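PDB 4DUN: putative phenazine biosynthesis PhzC/PhzF protein from Clostridium difficile, which probably acts as an isomerase of the PhzF family, with the two-domain fold shared by diaminopimelate epimerases. Local coordinates for residues E5-D10 with N85-N90; C136-V141 with L147-N152; Q155-Y160 with A226-R231; D200-S205 with G233-E238. One frame throughout, in Å; residues are numbered along the deposited sequence.

Interaction 1 of 4, residues E5-D10 with N85-N90; sequences EYYIVD and NFIDVN
Glu5 OE2 is gripped by two polar partners while a methyl group of Ile87 closes on it. Tyr7 OH donates to Glu5 OE2 at 2.8 Å, meeting the anti side of the carboxylate about 29° out of its plane, and the oxygen lies in the plane of the Tyr7 ring, at its edge. A water donates to the same Glu5 OE2 at 2.7 Å and also to Phe86 O, so it reaches from the strand to the last turn of the helix. This joins an inner strand to the helix it curls round in one half of the diaminopimelate epimerase-like fold: strand 4-11 runs between strands 20-27 and 244-259, and helix 73-87 packs against it through Tyr7 and Val9.

Next to these polar groups the aromatic rings form an offset stack, their centroids 4.8 Å apart and planes at 28°. The two side chains point opposite ways as they overlap, and Tyr7 CE2 rides over one face of the Phe86 ring toward its rim. Tyrosine suits this place because its flat ring packs on Phe86 while its hydroxyl still reaches the carboxylate. With CG beside the backbone N (chi1 -53°), the Tyr7 ring leans toward Phe86. Tyr6 and Ile8, alternating with it along the strand, instead pack against the second subunit. Ile87 ends its bent chain with CD1 3.5 Å from Glu5 OE2.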
loop_
_atom_site.group_PDB
_atom_site.type_symbol
_atom_site.label_atom_id
_atom_site.label_comp_id
_atom_site.label_asym_id
_atom_site.label_seq_id
_atom_site.Cartn_x
_atom_site.Cartn_y
_atom_site.Cartn_z
ATOM N N GLU A 5 6.715 -4.762 -18.660
ATOM C CA GLU A 5 7.010 -5.845 -17.706
ATOM C C GLU A 5 7.021 -5.278 -16.299
ATOM O O GLU A 5 7.546 -4.180 -16.077
ATOM C CB GLU A 5 8.347 -6.523 -18.013
ATOM C CG GLU A 5 8.495 -7.110 -19.400
ATOM C CD GLU A 5 9.957 -7.341 -19.736
ATOM O OE1 GLU A 5 10.519 -6.560 -20.540
ATOM O OE2 GLU A 5 10.569 -8.229 -19.102
ATOM N N TYR A 6 6.436 -6.001 -15.348
ATOM C CA TYR A 6 6.321 -5.500 -13.978
ATOM C C TYR A 6 6.642 -6.616 -12.992
ATOM O O TYR A 6 6.239 -7.772 -13.191
ATOM C CB TYR A 6 4.911 -4.900 -13.733
ATOM C CG TYR A 6 4.740 -4.394 -12.318
ATOM C CD1 TYR A 6 5.489 -3.321 -11.844
ATOM C CD2 TYR A 6 3.917 -5.063 -11.412
ATOM C CE1 TYR A 6 5.416 -2.914 -10.512
ATOM C CE2 TYR A 6 3.830 -4.661 -10.081
ATOM C CZ TYR A 6 4.588 -3.590 -9.635
ATOM O OH TYR A 6 4.501 -3.175 -8.332
ATOM N N TYR A 7 7.416 -6.267 -11.956
ATOM C CA TYR A 7 7.932 -7.187 -10.958
ATOM C C TYR A 7 7.797 -6.613 -9.575
ATOM O O TYR A 7 8.020 -5.413 -9.386
ATOM C CB TYR A 7 9.449 -7.449 -11.211
ATOM C CG TYR A 7 9.791 -7.903 -12.612
ATOM C CD1 TYR A 7 9.992 -6.981 -13.638
ATOM C CD2 TYR A 7 9.946 -9.254 -12.910
ATOM C CE1 TYR A 7 10.286 -7.396 -14.940
ATOM C CE2 TYR A 7 10.261 -9.678 -14.201
ATOM C CZ TYR A 7 10.433 -8.747 -15.211
ATOM O OH TYR A 7 10.745 -9.176 -16.480
ATOM N N ILE A 8 7.489 -7.465 -8.599
ATOM C CA ILE A 8 7.504 -7.099 -7.180
ATOM C C ILE A 8 8.653 -7.884 -6.575
ATOM O O ILE A 8 8.655 -9.111 -6.648
ATOM C CB ILE A 8 6.184 -7.333 -6.412
ATOM C CG1 ILE A 8 5.028 -6.513 -7.020
ATOM C CG2 ILE A 8 6.406 -6.990 -4.914
ATOM C CD1 ILE A 8 3.622 -6.898 -6.471
ATOM N N VAL A 9 9.638 -7.176 -6.022
ATOM C CA VAL A 9 10.874 -7.773 -5.508
ATOM C C VAL A 9 11.124 -7.323 -4.084
ATOM O O VAL A 9 11.000 -6.129 -3.794
ATOM C CB VAL A 9 12.065 -7.339 -6.434
ATOM C CG1 VAL A 9 13.430 -7.795 -5.895
ATOM C CG2 VAL A 9 11.859 -7.813 -7.876
ATOM N N ASP A 10 11.570 -8.262 -3.226
ATOM C CA ASP A 10 11.980 -7.970 -1.843
ATOM C C ASP A 10 13.501 -7.799 -1.805
ATOM O O ASP A 10 14.221 -8.752 -2.101
ATOM C CB ASP A 10 11.528 -9.109 -0.895
ATOM C CG ASP A 10 10.012 -9.263 -0.825
ATOM O OD1 ASP A 10 9.294 -8.310 -1.234
ATOM O OD2 ASP A 10 9.547 -10.342 -0.413
ATOM N N ASN A 85 18.346 -10.843 -13.761
ATOM C CA ASN A 85 17.603 -12.096 -13.808
ATOM C C ASN A 85 16.704 -12.208 -15.038
ATOM O O ASN A 85 16.386 -13.343 -15.437
ATOM C CB ASN A 85 16.743 -12.279 -12.548
ATOM C CG ASN A 85 17.521 -12.818 -11.383
ATOM O OD1 ASN A 85 17.462 -14.018 -11.080
ATOM N ND2 ASN A 85 18.275 -11.946 -10.710
ATOM N N PHE A 86 16.277 -11.060 -15.637
ATOM C CA PHE A 86 15.300 -11.127 -16.727
ATOM C C PHE A 86 15.617 -10.348 -18.002
ATOM O O PHE A 86 15.092 -10.705 -19.057
ATOM C CB PHE A 86 13.934 -10.619 -16.207
ATOM C CG PHE A 86 13.429 -11.408 -15.026
ATOM C CD1 PHE A 86 12.888 -12.680 -15.198
ATOM C CD2 PHE A 86 13.552 -10.911 -13.733
ATOM C CE1 PHE A 86 12.474 -13.437 -14.098
ATOM C CE2 PHE A 86 13.119 -11.660 -12.636
ATOM C CZ PHE A 86 12.597 -12.926 -12.828
ATOM N N ILE A 87 16.386 -9.266 -17.909
ATOM C CA ILE A 87 16.580 -8.355 -19.043
ATOM C C ILE A 87 17.873 -8.646 -19.776
ATOM O O ILE A 87 17.845 -8.851 -20.992
ATOM C CB ILE A 87 16.490 -6.876 -18.548
ATOM C CG1 ILE A 87 15.226 -6.615 -17.651
ATOM C CG2 ILE A 87 16.632 -5.870 -19.702
ATOM C CD1 ILE A 87 13.786 -7.074 -18.197
ATOM N N ASP A 88 18.997 -8.629 -19.050
ATOM C CA ASP A 88 20.333 -8.964 -19.534
ATOM C C ASP A 88 20.808 -10.054 -18.619
ATOM O O ASP A 88 21.518 -9.791 -17.654
ATOM C CB ASP A 88 21.249 -7.730 -19.539
ATOM C CG ASP A 88 22.582 -7.916 -20.254
ATOM O OD1 ASP A 88 22.856 -9.040 -20.735
ATOM O OD2 ASP A 88 23.364 -6.951 -20.304
ATOM N N VAL A 89 20.313 -11.277 -18.863
ATOM C CA VAL A 89 20.492 -12.427 -17.982
ATOM C C VAL A 89 21.959 -12.666 -17.623
ATOM O O VAL A 89 22.799 -12.889 -18.495
ATOM C CB VAL A 89 19.813 -13.719 -18.512
ATOM C CG1 VAL A 89 19.982 -14.875 -17.522
ATOM C CG2 VAL A 89 18.324 -13.478 -18.777
ATOM N N ASN A 90 22.233 -12.619 -16.303
ATOM C CA ASN A 90 23.525 -12.862 -15.635
ATOM C C ASN A 90 24.566 -11.769 -15.870
ATOM O O ASN A 90 25.737 -11.988 -15.555
ATOM C CB ASN A 90 24.105 -14.250 -15.979
ATOM C CG ASN A 90 23.271 -15.380 -15.426
ATOM O OD1 ASN A 90 22.788 -15.337 -14.286
ATOM N ND2 ASN A 90 23.074 -16.412 -16.223
HETATM O O HOH W 1 12.177 -10.059 -20.173
#

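Interaction 2 of 4, residues C136-V141 with L147-N152; sequences CVPSDV and LILLLN
Strands 140-143 and 147-150 form an antiparallel beta hairpin in which Val141 and Leu149 are a non-hydrogen-bonded pair, while Leu150 uses both its backbone groups on the opposite chain. Leu150 N donates to Asp140 O at 3.0 Å, and Leu150 O receives Ser139 N at 2.7 Å. Pro138, which has no N-H to offer, sets its CB 3.3 Å from that same Leu150 O.

The apolar face is carried by Cys136, Val141, Leu147 and Leu149. With chi1 at 65°, Cys136 SG is folded in between its backbone N and carbonyl carbon, and there it touches Leu149 CD1 at 3.8 Å and Leu151 CD2. Branched Val141 spreads its methyls: CG1 meets Leu147 CD1 at 3.6 Å, and both methyls reach Leu149 CD2. On the other face Leu150 lies alongside Asp140, pointing the same way, its CD2 beside the carboxylate. A water donating to Val137 O, with a weak bond from Asn152 N, bridges the open end of the hairpin.

Strand 176-181 runs parallel to 147-150 on its far side. Leu150 and Ile148 lean on helix 207-218, Leu149 meets Ile178 of strand 176-181, and Leu151, just past the end of strand 147-150, packs on helix 154-159.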
loop_
_atom_site.group_PDB
_atom_site.type_symbol
_atom_site.label_atom_id
_atom_site.label_comp_id
_atom_site.label_asym_id
_atom_site.label_seq_id
_atom_site.Cartn_x
_atom_site.Cartn_y
_atom_site.Cartn_z
ATOM N N CYS A 136 13.996 7.003 24.937
ATOM C CA CYS A 136 14.906 5.976 25.454
ATOM C C CYS A 136 16.071 6.668 26.141
ATOM O O CYS A 136 16.202 7.891 26.040
ATOM C CB CYS A 136 15.383 5.036 24.339
ATOM S SG CYS A 136 16.390 5.846 23.067
ATOM N N VAL A 137 16.899 5.893 26.862
ATOM C CA VAL A 137 18.116 6.393 27.494
ATOM C C VAL A 137 19.277 5.625 26.841
ATOM O O VAL A 137 19.614 4.509 27.249
ATOM C CB VAL A 137 18.148 6.351 29.046
ATOM C CG1 VAL A 137 19.453 6.960 29.571
ATOM C CG2 VAL A 137 16.949 7.087 29.645
ATOM N N PRO A 138 19.879 6.211 25.793
ATOM C CA PRO A 138 20.964 5.513 25.092
ATOM C C PRO A 138 22.298 5.552 25.832
ATOM O O PRO A 138 22.496 6.404 26.701
ATOM C CB PRO A 138 21.060 6.258 23.752
ATOM C CG PRO A 138 20.562 7.619 24.037
ATOM C CD PRO A 138 19.570 7.513 25.173
ATOM N N SER A 139 23.207 4.616 25.497
ATOM C CA SER A 139 24.560 4.575 26.064
ATOM C C SER A 139 25.358 5.761 25.524
ATOM O O SER A 139 26.085 6.416 26.271
ATOM C CB SER A 139 25.261 3.266 25.703
ATOM O OG SER A 139 24.413 2.147 25.884
ATOM N N ASP A 140 25.179 6.046 24.220
ATOM C CA ASP A 140 25.857 7.127 23.494
ATOM C C ASP A 140 24.955 7.657 22.378
ATOM O O ASP A 140 24.023 6.974 21.936
ATOM C CB ASP A 140 27.193 6.622 22.896
ATOM C CG ASP A 140 28.298 6.356 23.909
ATOM O OD1 ASP A 140 28.805 7.332 24.507
ATOM O OD2 ASP A 140 28.678 5.174 24.079
ATOM N N VAL A 141 25.242 8.878 21.916
ATOM C CA VAL A 141 24.494 9.544 20.841
ATOM C C VAL A 141 25.500 10.025 19.785
ATOM O O VAL A 141 26.478 10.682 20.141
ATOM C CB VAL A 141 23.611 10.717 21.374
ATOM C CG1 VAL A 141 22.851 11.388 20.238
ATOM C CG2 VAL A 141 22.634 10.245 22.452
ATOM N N LEU A 147 20.106 10.730 13.170
ATOM C CA LEU A 147 20.488 10.678 14.581
ATOM C C LEU A 147 20.726 9.218 14.931
ATOM O O LEU A 147 19.910 8.358 14.572
ATOM C CB LEU A 147 19.402 11.287 15.481
ATOM C CG LEU A 147 19.673 11.286 16.984
ATOM C CD1 LEU A 147 20.854 12.203 17.345
ATOM C CD2 LEU A 147 18.421 11.760 17.755
ATOM N N ILE A 148 21.862 8.924 15.573
ATOM C CA ILE A 148 22.208 7.542 15.900
ATOM C C ILE A 148 22.199 7.371 17.410
ATOM O O ILE A 148 22.964 8.041 18.112
ATOM C CB ILE A 148 23.568 7.147 15.273
ATOM C CG1 ILE A 148 23.526 7.352 13.729
ATOM C CG2 ILE A 148 23.940 5.688 15.636
ATOM C CD1 ILE A 148 24.843 7.560 13.094
ATOM N N LEU A 149 21.355 6.449 17.890
ATOM C CA LEU A 149 21.219 6.151 19.318
ATOM C C LEU A 149 21.759 4.780 19.612
ATOM O O LEU A 149 21.218 3.771 19.138
ATOM C CB LEU A 149 19.743 6.256 19.783
ATOM C CG LEU A 149 18.977 7.558 19.403
ATOM C CD1 LEU A 149 17.503 7.475 19.803
ATOM C CD2 LEU A 149 19.644 8.800 19.998
ATOM N N LEU A 150 22.863 4.739 20.357
ATOM C CA LEU A 150 23.460 3.471 20.745
ATOM C C LEU A 150 22.723 2.932 21.959
ATOM O O LEU A 150 22.749 3.552 23.026
ATOM C CB LEU A 150 24.980 3.610 21.012
ATOM C CG LEU A 150 25.660 2.352 21.584
ATOM C CD1 LEU A 150 25.795 1.249 20.517
ATOM C CD2 LEU A 150 26.993 2.677 22.204
ATOM N N LEU A 151 22.074 1.765 21.808
ATOM C CA LEU A 151 21.378 1.135 22.929
ATOM C C LEU A 151 22.277 0.061 23.547
ATOM O O LEU A 151 23.302 -0.273 22.965
ATOM C CB LEU A 151 20.009 0.584 22.509
ATOM C CG LEU A 151 19.016 1.591 21.861
ATOM C CD1 LEU A 151 17.630 0.954 21.688
ATOM C CD2 LEU A 151 18.870 2.890 22.685
ATOM N N ASN A 152 21.926 -0.436 24.742
ATOM C CA ASN A 152 22.770 -1.360 25.499
ATOM C C ASN A 152 22.676 -2.834 25.081
ATOM O O ASN A 152 23.487 -3.636 25.547
ATOM C CB ASN A 152 22.474 -1.217 26.989
ATOM C CG ASN A 152 23.060 0.045 27.570
ATOM O OD1 ASN A 152 24.281 0.250 27.569
ATOM N ND2 ASN A 152 22.213 0.932 28.070
HETATM O O HOH W 2 20.372 1.926 26.295
#

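Interaction 3 of 4, residues Q155-Y160 with A226-R231; sequences QEVINY and AQLSNR
Ile158 CG1 and Leu228 CG both lie beside the backbone N of their own residue (chi1 -63° and -61°), and Leu228 then runs straight on to CD1, which carries it across to the helix. There Leu228 CD1 meets Ile158 CG1 at 3.9 Å and, more loosely, Val157 CG1 at 4.3 Å. The contact belongs to the second half of the epimerase-like fold: helix 154-159 lies over the outer face of the curved sheet, and Leu228 follows directly on strand 222-227.

Each residue type fits its surroundings. Val157 is buried, compact enough to sit over Ile178 and Ala180 of strand 176-181. Ile158, one residue on and turned more to solvent, offers a long flank that Leu228 crosses at a slant. Leucine supplies a slim, flexible reach from a tight backbone: Leu228 is the centre of an inverse gamma turn, closed by a weak bond from Ser229 N to Gln227 O. Beneath it lie Val188 and Arg190, and Arg190 NH1 ties up the carbonyls of Val157 and Tyr160 where the helix ends.

On the solvent side of the helix, Gln155 and Asn159 stand one turn apart and link their amides. Gln155 NE2 donates to Asn159 OD1 at 3.0 Å and 162°, with the oxygen lying in the amide plane of Gln155, although the donor approaches from above the carbonyl plane of Asn159.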
loop_
_atom_site.group_PDB
_atom_site.type_symbol
_atom_site.label_atom_id
_atom_site.label_comp_id
_atom_site.label_asym_id
_atom_site.label_seq_id
_atom_site.Cartn_x
_atom_site.Cartn_y
_atom_site.Cartn_z
ATOM N N GLN A 155 18.157 -6.733 22.577
ATOM C CA GLN A 155 16.843 -6.756 23.215
ATOM C C GLN A 155 16.255 -5.337 23.311
ATOM O O GLN A 155 15.076 -5.162 23.011
ATOM C CB GLN A 155 16.890 -7.407 24.615
ATOM C CG GLN A 155 15.498 -7.791 25.131
ATOM C CD GLN A 155 14.768 -8.715 24.173
ATOM O OE1 GLN A 155 15.256 -9.794 23.828
ATOM N NE2 GLN A 155 13.611 -8.284 23.680
ATOM N N GLU A 156 17.074 -4.337 23.681
ATOM C CA GLU A 156 16.588 -2.951 23.794
ATOM C C GLU A 156 16.176 -2.395 22.416
ATOM O O GLU A 156 15.154 -1.699 22.321
ATOM C CB GLU A 156 17.628 -2.043 24.457
ATOM C CG GLU A 156 17.676 -2.198 25.965
ATOM C CD GLU A 156 18.489 -1.144 26.690
ATOM O OE1 GLU A 156 19.116 -0.295 26.014
ATOM O OE2 GLU A 156 18.471 -1.147 27.942
ATOM N N VAL A 157 16.896 -2.793 21.353
ATOM C CA VAL A 157 16.575 -2.412 19.965
ATOM C C VAL A 157 15.211 -3.028 19.602
ATOM O O VAL A 157 14.332 -2.311 19.134
ATOM C CB VAL A 157 17.711 -2.797 18.976
ATOM C CG1 VAL A 157 17.275 -2.641 17.511
ATOM C CG2 VAL A 157 18.957 -1.952 19.251
ATOM N N ILE A 158 15.019 -4.326 19.876
ATOM C CA ILE A 158 13.747 -5.031 19.624
ATOM C C ILE A 158 12.593 -4.364 20.421
ATOM O O ILE A 158 11.507 -4.187 19.874
ATOM C CB ILE A 158 13.882 -6.548 19.972
ATOM C CG1 ILE A 158 14.928 -7.249 19.062
ATOM C CG2 ILE A 158 12.518 -7.288 19.920
ATOM C CD1 ILE A 158 15.418 -8.608 19.590
ATOM N N ASN A 159 12.828 -4.019 21.707
ATOM C CA ASN A 159 11.800 -3.457 22.602
ATOM C C ASN A 159 11.304 -2.066 22.236
ATOM O O ASN A 159 10.184 -1.700 22.612
ATOM C CB ASN A 159 12.326 -3.400 24.041
ATOM C CG ASN A 159 12.467 -4.754 24.687
ATOM O OD1 ASN A 159 12.040 -5.778 24.144
ATOM N ND2 ASN A 159 13.073 -4.789 25.866
ATOM N N TYR A 160 12.136 -1.283 21.552
ATOM C CA TYR A 160 11.800 0.097 21.235
ATOM C C TYR A 160 10.507 0.206 20.427
ATOM O O TYR A 160 10.292 -0.551 19.490
ATOM C CB TYR A 160 12.962 0.734 20.479
ATOM C CG TYR A 160 12.846 2.229 20.296
ATOM C CD1 TYR A 160 12.282 2.769 19.140
ATOM C CD2 TYR A 160 13.383 3.108 21.233
ATOM C CE1 TYR A 160 12.181 4.150 18.963
ATOM C CE2 TYR A 160 13.333 4.487 21.043
ATOM C CZ TYR A 160 12.732 5.004 19.903
ATOM O OH TYR A 160 12.692 6.360 19.707
ATOM N N ALA A 226 22.015 -6.778 10.801
ATOM C CA ALA A 226 20.593 -7.068 10.639
ATOM C C ALA A 226 19.830 -5.794 10.902
ATOM O O ALA A 226 20.243 -4.976 11.730
ATOM C CB ALA A 226 20.141 -8.177 11.600
ATOM N N GLN A 227 18.758 -5.591 10.164
ATOM C CA GLN A 227 17.836 -4.489 10.403
ATOM C C GLN A 227 16.612 -5.162 10.984
ATOM O O GLN A 227 15.992 -5.983 10.303
ATOM C CB GLN A 227 17.547 -3.653 9.141
ATOM C CG GLN A 227 16.776 -2.385 9.528
ATOM C CD GLN A 227 17.030 -1.217 8.621
ATOM O OE1 GLN A 227 18.139 -1.027 8.094
ATOM N NE2 GLN A 227 16.005 -0.390 8.432
ATOM N N LEU A 228 16.336 -4.906 12.273
ATOM C CA LEU A 228 15.316 -5.625 13.026
ATOM C C LEU A 228 13.922 -4.996 12.923
ATOM O O LEU A 228 13.226 -4.792 13.924
ATOM C CB LEU A 228 15.780 -5.783 14.495
ATOM C CG LEU A 228 17.083 -6.580 14.694
ATOM C CD1 LEU A 228 17.427 -6.674 16.178
ATOM C CD2 LEU A 228 17.010 -8.008 14.052
ATOM N N SER A 229 13.491 -4.746 11.683
ATOM C CA SER A 229 12.136 -4.301 11.375
ATOM C C SER A 229 11.235 -5.543 11.419
ATOM O O SER A 229 11.765 -6.660 11.475
ATOM C CB SER A 229 12.105 -3.660 9.984
ATOM O OG SER A 229 12.609 -4.593 9.035
ATOM N N ASN A 230 9.913 -5.361 11.327
ATOM C CA ASN A 230 8.923 -6.447 11.285
ATOM C C ASN A 230 9.303 -7.450 10.179
ATOM O O ASN A 230 9.410 -8.645 10.440
ATOM C CB ASN A 230 7.521 -5.850 11.025
ATOM C CG ASN A 230 6.385 -6.846 11.023
ATOM O OD1 ASN A 230 6.407 -7.874 11.717
ATOM N ND2 ASN A 230 5.353 -6.549 10.246
ATOM N N ARG A 231 9.586 -6.937 8.968
ATOM C CA ARG A 231 9.976 -7.763 7.824
ATOM C C ARG A 231 11.408 -8.291 7.989
ATOM O O ARG A 231 11.650 -9.477 7.745
ATOM C CB ARG A 231 9.815 -6.977 6.516
ATOM C CG ARG A 231 8.334 -6.653 6.197
ATOM C CD ARG A 231 8.201 -5.838 4.917
ATOM N NE ARG A 231 8.720 -6.567 3.761
ATOM C CZ ARG A 231 7.987 -7.238 2.878
ATOM N NH1 ARG A 231 6.662 -7.259 2.980
ATOM N NH2 ARG A 231 8.570 -7.879 1.878
#

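Interaction 4 of 4, residues D200-S205 with G233-E238; sequences DPVTGS and GIIQCE. With SO4 (sulfate ion), chain B.
Val202 lays its two methyls along one face of strand 233-239. Its chi1 of -161° sends CG1 to Ile235 CD1, 3.8 Å away, and CG2 onto the backbone of Gly233, where it lies 3.5 Å from CA. Gly233, with no side chain, lets that methyl lie directly on it. Ile235, coming from the strand to meet Val202, bends its chain so that both CG1 and CD1 lie against Val202 CG1, and Phe12 packs on both residues.

Beyond this apolar step the loop turns polar. Thr203 sets its OG1 back toward Asp200, donating to OD2 at 2.6 Å from above the carboxylate plane. Ser205 folds OG over its own backbone (chi1 58°), so that OG at 2.7 Å and N at 2.8 Å both grip sulfate O3, while Gly204 N donates to O4. Gly73 N, at the start of helix 73-87, binds the same ion. Pro201 lies about 7 Å, side chain to side chain, from Glu47, the predicted active-site residue, and about as far from a bound nickel ion. Backbone N-H groups near two helix starts thus converge on the anion; the sulfate probably came from the crystallisation liquor, but the site would be consistent with holding a substrate carboxylate.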
loop_
_atom_site.group_PDB
_atom_site.type_symbol
_atom_site.label_atom_id
_atom_site.label_comp_id
_atom_site.label_asym_id
_atom_site.label_seq_id
_atom_site.Cartn_x
_atom_site.Cartn_y
_atom_site.Cartn_z
ATOM N N ASP A 200 11.427 2.025 8.503
ATOM C CA ASP A 200 11.969 1.551 7.230
ATOM C C ASP A 200 12.352 0.057 7.351
ATOM O O ASP A 200 13.073 -0.300 8.277
ATOM C CB ASP A 200 13.202 2.390 6.889
ATOM C CG ASP A 200 13.594 2.427 5.431
ATOM O OD1 ASP A 200 12.753 2.033 4.562
ATOM O OD2 ASP A 200 14.699 2.901 5.144
ATOM N N PRO A 201 11.844 -0.830 6.465
ATOM C CA PRO A 201 12.184 -2.264 6.576
ATOM C C PRO A 201 13.699 -2.530 6.532
ATOM O O PRO A 201 14.208 -3.258 7.382
ATOM C CB PRO A 201 11.459 -2.886 5.376
ATOM C CG PRO A 201 10.271 -1.957 5.164
ATOM C CD PRO A 201 10.895 -0.595 5.359
ATOM N N VAL A 202 14.409 -1.967 5.545
ATOM C CA VAL A 202 15.868 -2.120 5.390
ATOM C C VAL A 202 16.408 -0.822 4.814
ATOM O O VAL A 202 15.869 -0.323 3.822
ATOM C CB VAL A 202 16.356 -3.333 4.531
ATOM C CG1 VAL A 202 17.826 -3.638 4.831
ATOM C CG2 VAL A 202 15.514 -4.584 4.759
ATOM N N THR A 203 17.465 -0.287 5.425
ATOM C CA THR A 203 18.058 0.976 4.993
ATOM C C THR A 203 19.528 0.781 4.631
ATOM O O THR A 203 20.337 0.459 5.496
ATOM C CB THR A 203 17.920 2.025 6.128
ATOM O OG1 THR A 203 16.610 1.968 6.704
ATOM C CG2 THR A 203 18.255 3.466 5.658
ATOM N N GLY A 204 19.869 0.990 3.368
ATOM C CA GLY A 204 21.267 0.875 2.968
ATOM C C GLY A 204 22.130 2.034 3.443
ATOM O O GLY A 204 23.215 1.816 3.983
ATOM N N SER A 205 21.653 3.273 3.276
ATOM C CA SER A 205 22.449 4.495 3.534
ATOM C C SER A 205 22.821 4.726 5.014
ATOM O O SER A 205 23.856 5.345 5.270
ATOM C CB SER A 205 21.767 5.735 2.971
ATOM O OG SER A 205 20.467 5.925 3.501
ATOM N N GLY A 233 15.830 -7.327 7.699
ATOM C CA GLY A 233 16.802 -7.320 6.618
ATOM C C GLY A 233 18.169 -7.776 7.058
ATOM O O GLY A 233 18.507 -7.679 8.235
ATOM N N ILE A 234 18.929 -8.324 6.110
ATOM C CA ILE A 234 20.306 -8.751 6.327
ATOM C C ILE A 234 21.164 -7.964 5.356
ATOM O O ILE A 234 20.856 -7.915 4.162
ATOM C CB ILE A 234 20.492 -10.285 6.181
ATOM C CG1 ILE A 234 19.660 -11.073 7.252
ATOM C CG2 ILE A 234 21.984 -10.662 6.208
ATOM C CD1 ILE A 234 20.148 -10.916 8.776
ATOM N N ILE A 235 22.223 -7.328 5.882
ATOM C CA ILE A 235 23.124 -6.489 5.098
ATOM C C ILE A 235 24.548 -6.954 5.281
ATOM O O ILE A 235 25.046 -6.983 6.417
ATOM C CB ILE A 235 23.007 -4.977 5.492
ATOM C CG1 ILE A 235 21.533 -4.475 5.560
ATOM C CG2 ILE A 235 23.861 -4.112 4.540
ATOM C CD1 ILE A 235 20.823 -4.710 6.962
ATOM N N GLN A 236 25.206 -7.296 4.172
ATOM C CA GLN A 236 26.629 -7.660 4.170
ATOM C C GLN A 236 27.386 -6.348 4.090
ATOM O O GLN A 236 27.070 -5.512 3.226
ATOM C CB GLN A 236 27.010 -8.611 3.008
ATOM C CG GLN A 236 26.184 -9.896 2.903
ATOM C CD GLN A 236 26.177 -10.734 4.155
ATOM O OE1 GLN A 236 27.189 -10.883 4.857
ATOM N NE2 GLN A 236 25.020 -11.291 4.470
ATOM N N CYS A 237 28.337 -6.154 5.008
ATOM C CA CYS A 237 29.079 -4.911 5.213
ATOM C C CYS A 237 30.551 -5.118 5.073
ATOM O O CYS A 237 31.091 -6.072 5.643
ATOM C CB CYS A 237 28.780 -4.359 6.602
ATOM S SG CYS A 237 27.044 -3.950 6.883
ATOM N N GLU A 238 31.233 -4.197 4.382
ATOM C CA GLU A 238 32.685 -4.263 4.223
ATOM C C GLU A 238 33.287 -2.872 4.111
ATOM O O GLU A 238 32.813 -2.050 3.320
ATOM C CB GLU A 238 33.080 -5.123 3.012
ATOM C CG GLU A 238 34.583 -5.295 2.850
ATOM C CD GLU A 238 35.071 -6.171 1.713
ATOM O OE1 GLU A 238 34.235 -6.824 1.050
ATOM O OE2 GLU A 238 36.304 -6.208 1.493
HETATM S S SO4 B . 19.132 3.457 0.934
HETATM O O1 SO4 B . 18.250 4.297 0.140
HETATM O O2 SO4 B . 20.514 3.464 0.404
HETATM O O3 SO4 B . 19.129 3.986 2.263
HETATM O O4 SO4 B . 18.641 2.089 0.894
#

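From the N terminus, interaction 1 comes first, closing a long loop from strand 4-11 to the end of helix 73-87 in one half of the protein. Interaction 2, the short hairpin loop of 136-152, lies about 39 Å away between centres, in the other half. Helix 154-159 follows at once; Leu151 packs on it and Cys136 on Tyr160 just after it. Interaction 3 closes the stretch from this helix to the end of strand 222-227. Interaction 4, closing the loop over helix 207-218 and strand 222-227, crosses it near the chain's centre, and Gln227 and Ser229 reach the 200-205 loop through probable hydrogen bonds. Asp10 and Arg231 join interaction 1 to interaction 3.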